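PDB 5C1F: septation protein imp2 from Schizosaccharomyces pombe, which binds membrane phospholipids through its F-BAR domain and is required for normal septation, helping to disassemble the medial ring during cell division. Local coordinates for residues Ile122-Leu136 against Ala189-Glu203. Sequence-based numbering, arbitrary orientation.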
ATOM      1  N   ILE A 122      29.009  -4.627 -38.711  1.00 57.73           N
ATOM      2  CA  ILE A 122      30.057  -3.620 -38.638  1.00 53.82           C
ATOM      3  C   ILE A 122      31.405  -4.231 -38.255  1.00 52.99           C
ATOM      4  O   ILE A 122      32.450  -3.719 -38.657  1.00 52.54           O
ATOM      5  CB  ILE A 122      29.694  -2.489 -37.641  1.00 42.32           C
ATOM      6  CG1 ILE A 122      30.625  -1.286 -37.829  1.00 41.67           C
ATOM      7  CG2 ILE A 122      29.718  -2.985 -36.201  1.00 39.32           C
ATOM      8  CD1 ILE A 122      30.590  -0.701 -39.227  1.00 38.53           C
ATOM      9  N   GLU A 123      31.391  -5.331 -37.504  1.00 48.43           N
ATOM     10  CA  GLU A 123      32.642  -5.963 -37.091  1.00 51.96           C
ATOM     11  C   GLU A 123      33.319  -6.653 -38.276  1.00 45.18           C
ATOM     12  O   GLU A 123      34.542  -6.758 -38.318  1.00 46.42           O
ATOM     13  CB  GLU A 123      32.411  -6.961 -35.952  1.00 61.25           C
ATOM     14  CG  GLU A 123      31.738  -8.261 -36.359  1.00 72.29           C
ATOM     15  CD  GLU A 123      31.673  -9.263 -35.221  1.00 81.16           C
ATOM     16  OE1 GLU A 123      32.182  -8.955 -34.121  1.00 84.55           O
ATOM     17  OE2 GLU A 123      31.112 -10.360 -35.428  1.00 82.62           O
ATOM     18  N   LYS A 124      32.523  -7.110 -39.239  1.00 42.88           N
ATOM     19  CA  LYS A 124      33.067  -7.713 -40.449  1.00 44.63           C
ATOM     20  C   LYS A 124      33.824  -6.660 -41.249  1.00 46.35           C
ATOM     21  O   LYS A 124      34.937  -6.902 -41.725  1.00 35.84           O
ATOM     22  CB  LYS A 124      31.961  -8.332 -41.308  1.00 49.80           C
ATOM     23  CG  LYS A 124      31.049  -9.303 -40.575  1.00 58.51           C
ATOM     24  CD  LYS A 124      30.143 -10.040 -41.553  1.00 61.92           C
ATOM     25  CE  LYS A 124      29.075 -10.851 -40.834  1.00 63.87           C
ATOM     26  NZ  LYS A 124      28.045  -9.982 -40.195  1.00 66.49           N
ATOM     27  N   VAL A 125      33.210  -5.489 -41.389  1.00 36.10           N
ATOM     28  CA  VAL A 125      33.823  -4.377 -42.103  1.00 43.65           C
ATOM     29  C   VAL A 125      35.096  -3.929 -41.398  1.00 38.74           C
ATOM     30  O   VAL A 125      36.119  -3.676 -42.036  1.00 35.12           O
ATOM     31  CB  VAL A 125      32.854  -3.187 -42.224  1.00 35.36           C
ATOM     32  CG1 VAL A 125      33.533  -2.007 -42.900  1.00 34.66           C
ATOM     33  CG2 VAL A 125      31.605  -3.600 -42.989  1.00 39.65           C
ATOM     34  N   HIS A 126      35.028  -3.851 -40.073  1.00 37.13           N
ATOM     35  CA  HIS A 126      36.167  -3.436 -39.265  1.00 37.22           C
ATOM     36  C   HIS A 126      37.306  -4.455 -39.326  1.00 40.16           C
ATOM     37  O   HIS A 126      38.476  -4.080 -39.404  1.00 43.39           O
ATOM     38  CB  HIS A 126      35.734  -3.216 -37.816  1.00 34.82           C
ATOM     39  CG  HIS A 126      36.769  -2.545 -36.970  1.00 43.18           C
ATOM     40  ND1 HIS A 126      37.490  -3.214 -36.005  1.00 41.37           N
ATOM     41  CD2 HIS A 126      37.205  -1.264 -36.946  1.00 40.37           C
ATOM     42  CE1 HIS A 126      38.325  -2.372 -35.421  1.00 40.43           C
ATOM     43  NE2 HIS A 126      38.172  -1.183 -35.973  1.00 39.58           N
ATOM     44  N   LYS A 127      36.961  -5.740 -39.292  1.00 34.57           N
ATOM     45  CA  LYS A 127      37.963  -6.799 -39.378  1.00 34.83           C
ATOM     46  C   LYS A 127      38.677  -6.774 -40.723  1.00 40.77           C
ATOM     47  O   LYS A 127      39.887  -7.002 -40.795  1.00 37.72           O
ATOM     48  CB  LYS A 127      37.333  -8.173 -39.151  1.00 47.00           C
ATOM     49  CG  LYS A 127      37.194  -8.564 -37.685  1.00 51.43           C
ATOM     50  CD  LYS A 127      36.668  -9.988 -37.544  1.00 56.94           C
ATOM     51  CE  LYS A 127      36.597 -10.424 -36.086  1.00 59.35           C
ATOM     52  NZ  LYS A 127      35.663  -9.574 -35.302  1.00 59.33           N
ATOM     53  N   ASP A 128      37.926  -6.500 -41.785  1.00 33.72           N
ATOM     54  CA  ASP A 128      38.502  -6.407 -43.122  1.00 43.57           C
ATOM     55  C   ASP A 128      39.415  -5.190 -43.228  1.00 41.38           C
ATOM     56  O   ASP A 128      40.460  -5.246 -43.873  1.00 44.88           O
ATOM     57  CB  ASP A 128      37.403  -6.341 -44.185  1.00 42.72           C
ATOM     58  CG  ASP A 128      37.956  -6.370 -45.600  1.00 43.25           C
ATOM     59  OD1 ASP A 128      38.294  -7.470 -46.085  1.00 49.20           O
ATOM     60  OD2 ASP A 128      38.043  -5.295 -46.232  1.00 38.62           O
ATOM     61  N   LYS A 129      39.017  -4.095 -42.586  1.00 42.09           N
ATOM     62  CA  LYS A 129      39.815  -2.873 -42.581  1.00 40.64           C
ATOM     63  C   LYS A 129      41.175  -3.115 -41.942  1.00 42.36           C
ATOM     64  O   LYS A 129      42.206  -2.716 -42.480  1.00 45.74           O
ATOM     65  CB  LYS A 129      39.085  -1.750 -41.846  1.00 40.73           C
ATOM     66  CG  LYS A 129      39.890  -0.463 -41.736  1.00 38.10           C
ATOM     67  CD  LYS A 129      39.317   0.456 -40.670  1.00 45.63           C
ATOM     68  CE  LYS A 129      40.235   1.642 -40.409  1.00 51.70           C
ATOM     69  NZ  LYS A 129      39.810   2.435 -39.221  1.00 51.34           N
ATOM     70  N   LEU A 130      41.176  -3.777 -40.790  1.00 43.00           N
ATOM     71  CA  LEU A 130      42.424  -4.093 -40.113  1.00 38.00           C
ATOM     72  C   LEU A 130      43.204  -5.151 -40.890  1.00 33.46           C
ATOM     73  O   LEU A 130      44.435  -5.136 -40.904  1.00 36.53           O
ATOM     74  CB  LEU A 130      42.157  -4.562 -38.681  1.00 40.33           C
ATOM     75  CG  LEU A 130      41.474  -3.533 -37.772  1.00 43.93           C
ATOM     76  CD1 LEU A 130      41.229  -4.106 -36.382  1.00 42.99           C
ATOM     77  CD2 LEU A 130      42.291  -2.250 -37.694  1.00 43.52           C
ATOM     78  N   SER A 131      42.485  -6.058 -41.544  1.00 34.71           N
ATOM     79  CA  SER A 131      43.122  -7.114 -42.324  1.00 38.24           C
ATOM     80  C   SER A 131      43.909  -6.545 -43.503  1.00 37.36           C
ATOM     81  O   SER A 131      45.058  -6.931 -43.731  1.00 38.78           O
ATOM     82  CB  SER A 131      42.084  -8.114 -42.828  1.00 41.63           C
ATOM     83  OG  SER A 131      42.702  -9.151 -43.572  1.00 47.44           O
ATOM     84  N   LYS A 132      43.294  -5.633 -44.249  1.00 34.95           N
ATOM     85  CA  LYS A 132      43.984  -4.997 -45.367  1.00 35.51           C
ATOM     86  C   LYS A 132      45.176  -4.185 -44.865  1.00 32.88           C
ATOM     87  O   LYS A 132      46.246  -4.212 -45.467  1.00 32.11           O
ATOM     88  CB  LYS A 132      43.038  -4.096 -46.166  1.00 39.16           C
ATOM     89  CG  LYS A 132      41.791  -4.784 -46.702  1.00 44.83           C
ATOM     90  CD  LYS A 132      42.111  -6.065 -47.445  1.00 45.05           C
ATOM     91  CE  LYS A 132      40.834  -6.722 -47.952  1.00 48.19           C
ATOM     92  NZ  LYS A 132      41.039  -8.147 -48.321  1.00 50.73           N
ATOM     93  N   HIS A 133      44.987  -3.473 -43.755  1.00 33.61           N
ATOM     94  CA  HIS A 133      46.036  -2.615 -43.210  1.00 37.18           C
ATOM     95  C   HIS A 133      47.272  -3.421 -42.818  1.00 34.68           C
ATOM     96  O   HIS A 133      48.401  -2.978 -43.037  1.00 36.14           O
ATOM     97  CB  HIS A 133      45.521  -1.824 -42.004  1.00 39.19           C
ATOM     98  CG  HIS A 133      46.427  -0.705 -41.589  1.00 42.62           C
ATOM     99  ND1 HIS A 133      47.494  -0.886 -40.736  1.00 42.71           N
ATOM    100  CD2 HIS A 133      46.434   0.607 -41.925  1.00 42.93           C
ATOM    101  CE1 HIS A 133      48.115   0.267 -40.557  1.00 37.79           C
ATOM    102  NE2 HIS A 133      47.492   1.188 -41.268  1.00 37.77           N
ATOM    103  N   GLN A 134      47.055  -4.599 -42.242  1.00 32.91           N
ATOM    104  CA  GLN A 134      48.151  -5.514 -41.936  1.00 36.51           C
ATOM    105  C   GLN A 134      48.868  -5.932 -43.213  1.00 37.90           C
ATOM    106  O   GLN A 134      50.097  -5.963 -43.261  1.00 38.12           O
ATOM    107  CB  GLN A 134      47.642  -6.753 -41.197  1.00 41.47           C
ATOM    108  CG  GLN A 134      47.140  -6.482 -39.793  1.00 53.20           C
ATOM    109  CD  GLN A 134      46.448  -7.685 -39.183  1.00 59.14           C
ATOM    110  OE1 GLN A 134      45.227  -7.700 -39.030  1.00 61.05           O
ATOM    111  NE2 GLN A 134      47.227  -8.701 -38.829  1.00 61.01           N
ATOM    112  N   ALA A 135      48.090  -6.254 -44.243  1.00 37.47           N
ATOM    113  CA  ALA A 135      48.643  -6.663 -45.529  1.00 36.58           C
ATOM    114  C   ALA A 135      49.433  -5.529 -46.161  1.00 32.23           C
ATOM    115  O   ALA A 135      50.429  -5.760 -46.847  1.00 36.50           O
ATOM    116  CB  ALA A 135      47.535  -7.123 -46.463  1.00 30.29           C
ATOM    117  N   LEU A 136      48.984  -4.302 -45.924  1.00 30.40           N
ATOM    118  CA  LEU A 136      49.672  -3.131 -46.448  1.00 35.30           C
ATOM    119  C   LEU A 136      51.037  -2.954 -45.793  1.00 35.72           C
ATOM    120  O   LEU A 136      52.029  -2.693 -46.471  1.00 39.75           O
ATOM    121  CB  LEU A 136      48.827  -1.877 -46.245  1.00 31.25           C
ATOM    122  CG  LEU A 136      49.499  -0.566 -46.653  1.00 35.99           C
ATOM    123  CD1 LEU A 136      49.969  -0.639 -48.090  1.00 31.13           C
ATOM    124  CD2 LEU A 136      48.542   0.590 -46.467  1.00 46.18           C
ATOM    125  N   ALA A 189      48.325  -3.344 -52.406  1.00 34.21           N
ATOM    126  CA  ALA A 189      47.960  -3.271 -50.997  1.00 32.33           C
ATOM    127  C   ALA A 189      47.452  -1.880 -50.649  1.00 37.59           C
ATOM    128  O   ALA A 189      46.494  -1.736 -49.895  1.00 39.82           O
ATOM    129  CB  ALA A 189      49.143  -3.643 -50.117  1.00 30.63           C
ATOM    130  N   VAL A 190      48.099  -0.859 -51.205  1.00 32.54           N
ATOM    131  CA  VAL A 190      47.652   0.519 -51.036  1.00 32.86           C
ATOM    132  C   VAL A 190      46.239   0.704 -51.595  1.00 37.78           C
ATOM    133  O   VAL A 190      45.380   1.307 -50.952  1.00 38.34           O
ATOM    134  CB  VAL A 190      48.614   1.514 -51.723  1.00 41.62           C
ATOM    135  CG1 VAL A 190      48.053   2.928 -51.675  1.00 39.78           C
ATOM    136  CG2 VAL A 190      49.988   1.457 -51.080  1.00 31.98           C
ATOM    137  N   ALA A 191      46.002   0.168 -52.788  1.00 36.16           N
ATOM    138  CA  ALA A 191      44.700   0.291 -53.435  1.00 41.30           C
ATOM    139  C   ALA A 191      43.604  -0.396 -52.624  1.00 42.79           C
ATOM    140  O   ALA A 191      42.525   0.166 -52.420  1.00 38.18           O
ATOM    141  CB  ALA A 191      44.753  -0.283 -54.843  1.00 40.05           C
ATOM    142  N   ALA A 192      43.888  -1.609 -52.159  1.00 37.09           N
ATOM    143  CA  ALA A 192      42.907  -2.399 -51.423  1.00 36.32           C
ATOM    144  C   ALA A 192      42.554  -1.776 -50.069  1.00 40.72           C
ATOM    145  O   ALA A 192      41.399  -1.818 -49.644  1.00 41.07           O
ATOM    146  CB  ALA A 192      43.417  -3.818 -51.235  1.00 36.72           C
ATOM    147  N   VAL A 193      43.545  -1.197 -49.399  1.00 37.34           N
ATOM    148  CA  VAL A 193      43.313  -0.531 -48.119  1.00 43.62           C
ATOM    149  C   VAL A 193      42.493   0.745 -48.308  1.00 42.30           C
ATOM    150  O   VAL A 193      41.688   1.108 -47.452  1.00 40.74           O
ATOM    151  CB  VAL A 193      44.645  -0.201 -47.403  1.00 49.50           C
ATOM    152  CG1 VAL A 193      44.407   0.652 -46.165  1.00 51.63           C
ATOM    153  CG2 VAL A 193      45.360  -1.480 -47.012  1.00 54.24           C
ATOM    154  N   ARG A 194      42.715   1.432 -49.422  0.62 42.81           N
ATOM    155  CA  ARG A 194      41.962   2.640 -49.721  0.62 45.42           C
ATOM    156  C   ARG A 194      40.483   2.317 -49.860  0.62 47.28           C
ATOM    157  O   ARG A 194      39.631   3.024 -49.318  0.62 46.88           O
ATOM    158  CB  ARG A 194      42.479   3.309 -51.001  0.62 46.95           C
ATOM    159  CG  ARG A 194      41.467   4.278 -51.642  0.62 49.65           C
ATOM    160  CD  ARG A 194      42.039   5.113 -52.761  0.62 49.48           C
ATOM    161  NE  ARG A 194      42.824   4.365 -53.733  0.62 48.51           N
ATOM    162  CZ  ARG A 194      42.315   3.506 -54.616  0.62 49.44           C
ATOM    163  NH1 ARG A 194      41.012   3.250 -54.647  0.62 52.99           N
ATOM    164  NH2 ARG A 194      43.113   2.868 -55.462  0.62 43.35           N
ATOM    165  N   ASP A 195      40.186   1.247 -50.587  1.00 46.03           N
ATOM    166  CA  ASP A 195      38.804   0.843 -50.814  1.00 47.87           C
ATOM    167  C   ASP A 195      38.146   0.438 -49.497  1.00 46.63           C
ATOM    168  O   ASP A 195      36.983   0.750 -49.252  1.00 48.28           O
ATOM    169  CB  ASP A 195      38.731  -0.312 -51.815  1.00 55.07           C
ATOM    170  CG  ASP A 195      39.245   0.073 -53.188  1.00 63.15           C
ATOM    171  OD1 ASP A 195      39.302   1.285 -53.487  1.00 65.39           O
ATOM    172  OD2 ASP A 195      39.587  -0.837 -53.973  1.00 65.12           O
ATOM    173  N   SER A 196      38.904  -0.255 -48.654  1.00 42.14           N
ATOM    174  CA  SER A 196      38.398  -0.729 -47.373  1.00 45.62           C
ATOM    175  C   SER A 196      38.087   0.435 -46.433  1.00 44.95           C
ATOM    176  O   SER A 196      37.072   0.426 -45.736  1.00 47.82           O
ATOM    177  CB  SER A 196      39.406  -1.683 -46.729  1.00 44.61           C
ATOM    178  OG  SER A 196      38.867  -2.282 -45.565  1.00 48.35           O
ATOM    179  N   TYR A 197      38.962   1.438 -46.425  1.00 40.26           N
ATOM    180  CA  TYR A 197      38.743   2.648 -45.638  1.00 44.17           C
ATOM    181  C   TYR A 197      37.524   3.420 -46.131  1.00 45.57           C
ATOM    182  O   TYR A 197      36.765   3.972 -45.332  1.00 47.06           O
ATOM    183  CB  TYR A 197      39.978   3.551 -45.681  1.00 40.10           C
ATOM    184  CG  TYR A 197      40.956   3.321 -44.553  1.00 39.61           C
ATOM    185  CD1 TYR A 197      41.563   2.086 -44.375  1.00 43.27           C
ATOM    186  CD2 TYR A 197      41.287   4.345 -43.675  1.00 37.14           C
ATOM    187  CE1 TYR A 197      42.463   1.873 -43.346  1.00 41.49           C
ATOM    188  CE2 TYR A 197      42.186   4.143 -42.644  1.00 38.21           C
ATOM    189  CZ  TYR A 197      42.771   2.905 -42.485  1.00 40.04           C
ATOM    190  OH  TYR A 197      43.667   2.696 -41.463  1.00 41.27           O
ATOM    191  N   ALA A 198      37.351   3.468 -47.449  1.00 43.67           N
ATOM    192  CA  ALA A 198      36.205   4.142 -48.045  1.00 43.70           C
ATOM    193  C   ALA A 198      34.917   3.452 -47.622  1.00 44.60           C
ATOM    194  O   ALA A 198      33.938   4.108 -47.267  1.00 44.43           O
ATOM    195  CB  ALA A 198      36.323   4.168 -49.559  1.00 40.99           C
ATOM    196  N   ARG A 199      34.928   2.124 -47.656  1.00 43.26           N
ATOM    197  CA  ARG A 199      33.770   1.345 -47.241  1.00 46.39           C
ATOM    198  C   ARG A 199      33.539   1.485 -45.741  1.00 46.02           C
ATOM    199  O   ARG A 199      32.397   1.534 -45.281  1.00 47.22           O
ATOM    200  CB  ARG A 199      33.943  -0.128 -47.617  1.00 49.24           C
ATOM    201  CG  ARG A 199      33.899  -0.391 -49.115  1.00 55.59           C
ATOM    202  CD  ARG A 199      33.740  -1.873 -49.415  1.00 60.93           C
ATOM    203  NE  ARG A 199      34.810  -2.670 -48.824  1.00 61.65           N
ATOM    204  CZ  ARG A 199      35.914  -3.034 -49.467  1.00 62.49           C
ATOM    205  NH1 ARG A 199      36.098  -2.676 -50.731  1.00 68.42           N
ATOM    206  NH2 ARG A 199      36.835  -3.760 -48.847  1.00 58.01           N
ATOM    207  N   TRP A 200      34.631   1.561 -44.987  1.00 47.35           N
ATOM    208  CA  TRP A 200      34.555   1.708 -43.538  1.00 43.35           C
ATOM    209  C   TRP A 200      33.917   3.031 -43.125  1.00 40.24           C
ATOM    210  O   TRP A 200      33.071   3.066 -42.232  1.00 39.66           O
ATOM    211  CB  TRP A 200      35.946   1.594 -42.917  1.00 43.99           C
ATOM    212  CG  TRP A 200      35.989   2.104 -41.515  1.00 43.34           C
ATOM    213  CD1 TRP A 200      36.570   3.258 -41.080  1.00 40.90           C
ATOM    214  CD2 TRP A 200      35.400   1.491 -40.364  1.00 44.13           C
ATOM    215  NE1 TRP A 200      36.391   3.396 -39.725  1.00 44.99           N
ATOM    216  CE2 TRP A 200      35.675   2.323 -39.262  1.00 44.25           C
ATOM    217  CE3 TRP A 200      34.673   0.315 -40.158  1.00 48.14           C
ATOM    218  CZ2 TRP A 200      35.248   2.017 -37.972  1.00 46.98           C
ATOM    219  CZ3 TRP A 200      34.250   0.013 -38.877  1.00 49.80           C
ATOM    220  CH2 TRP A 200      34.539   0.861 -37.800  1.00 48.46           C
ATOM    221  N   THR A 201      34.336   4.111 -43.774  1.00 41.47           N
ATOM    222  CA  THR A 201      33.812   5.443 -43.493  1.00 43.79           C
ATOM    223  C   THR A 201      32.301   5.503 -43.695  1.00 48.19           C
ATOM    224  O   THR A 201      31.577   6.066 -42.871  1.00 49.97           O
ATOM    225  CB  THR A 201      34.491   6.509 -44.380  1.00 45.95           C
ATOM    226  OG1 THR A 201      35.872   6.630 -44.014  1.00 49.20           O
ATOM    227  CG2 THR A 201      33.814   7.861 -44.220  1.00 47.74           C
ATOM    228  N   ASN A 202      31.828   4.906 -44.784  1.00 49.25           N
ATOM    229  CA  ASN A 202      30.399   4.887 -45.080  1.00 52.88           C
ATOM    230  C   ASN A 202      29.608   4.007 -44.122  1.00 45.90           C
ATOM    231  O   ASN A 202      28.501   4.357 -43.715  1.00 42.15           O
ATOM    232  CB  ASN A 202      30.160   4.418 -46.516  1.00 61.21           C
ATOM    233  CG  ASN A 202      30.165   5.562 -47.509  1.00 66.54           C
ATOM    234  OD1 ASN A 202      29.700   6.661 -47.206  1.00 74.39           O
ATOM    235  ND2 ASN A 202      30.690   5.309 -48.703  1.00 60.12           N
ATOM    236  N   GLU A 203      30.182   2.864 -43.762  1.00 39.75           N
ATOM    237  CA  GLU A 203      29.487   1.889 -42.934  1.00 42.33           C
ATOM    238  C   GLU A 203      29.399   2.352 -41.484  1.00 41.62           C
ATOM    239  O   GLU A 203      28.372   2.177 -40.831  1.00 42.37           O
ATOM    240  CB  GLU A 203      30.183   0.531 -43.015  1.00 48.24           C
ATOM    241  CG  GLU A 203      29.224  -0.640 -43.092  1.00 58.04           C
ATOM    242  CD  GLU A 203      28.302  -0.554 -44.293  1.00 64.10           C
ATOM    243  OE1 GLU A 203      28.803  -0.339 -45.418  1.00 66.47           O
ATOM    244  OE2 GLU A 203      27.073  -0.690 -44.110  1.00 67.24           O
TER
HETATM  245  O   HOH W   1      45.834  -4.260 -48.638  1.00 41.53           O
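Lys-129 meets Ser-196 near the middle of segments 122-136 and 189-203, nearly antiparallel stretches of two long F-BAR helices, whose local axes cross at -160° and come within 8.8 Å. The backbones draw together toward Leu-136 and Ala-189, whose CA atoms are 4.9 Å apart. Trp-200 fills the wider end as a knob in the hole formed by Ile-122, Val-125, His-126 and Lys-129. Val-125 CG1 meets the indole at its edge, and His-126 CD2 lies over a face, 3.5 Å from Trp-200 CH2. With CG anti to the backbone N (chi1 177°) and the chain extended beyond it, Lys-129 runs along the faces of two rings: its CE lies over the face of the Tyr-197 ring, 3.5 Å from Tyr-197 CZ, and its NZ makes a cation-pi contact with the five-membered ring of Trp-200. Asp-17 pairs with that ammonium and also accepts from His-126 NE2. An alanine in place of Trp-200 would probably leave Lys-129 without one of its two aromatic walls and open a gap beside Ile-122 and His-126. On the other flank, Asp-128 OD2 accepts from Ser-196 OG (3.2 Å) and, weakly, from Arg-199 NH2 in a salt bridge. At the close end Leu-136 CD1 packs on Ala-189 CB, while a water bridges Lys-132 O and Ala-189 O. The lysine's charge rests against the Trp-200 face and is paired with the Asp-17 carboxylate, which probably offsets the cost of its burial.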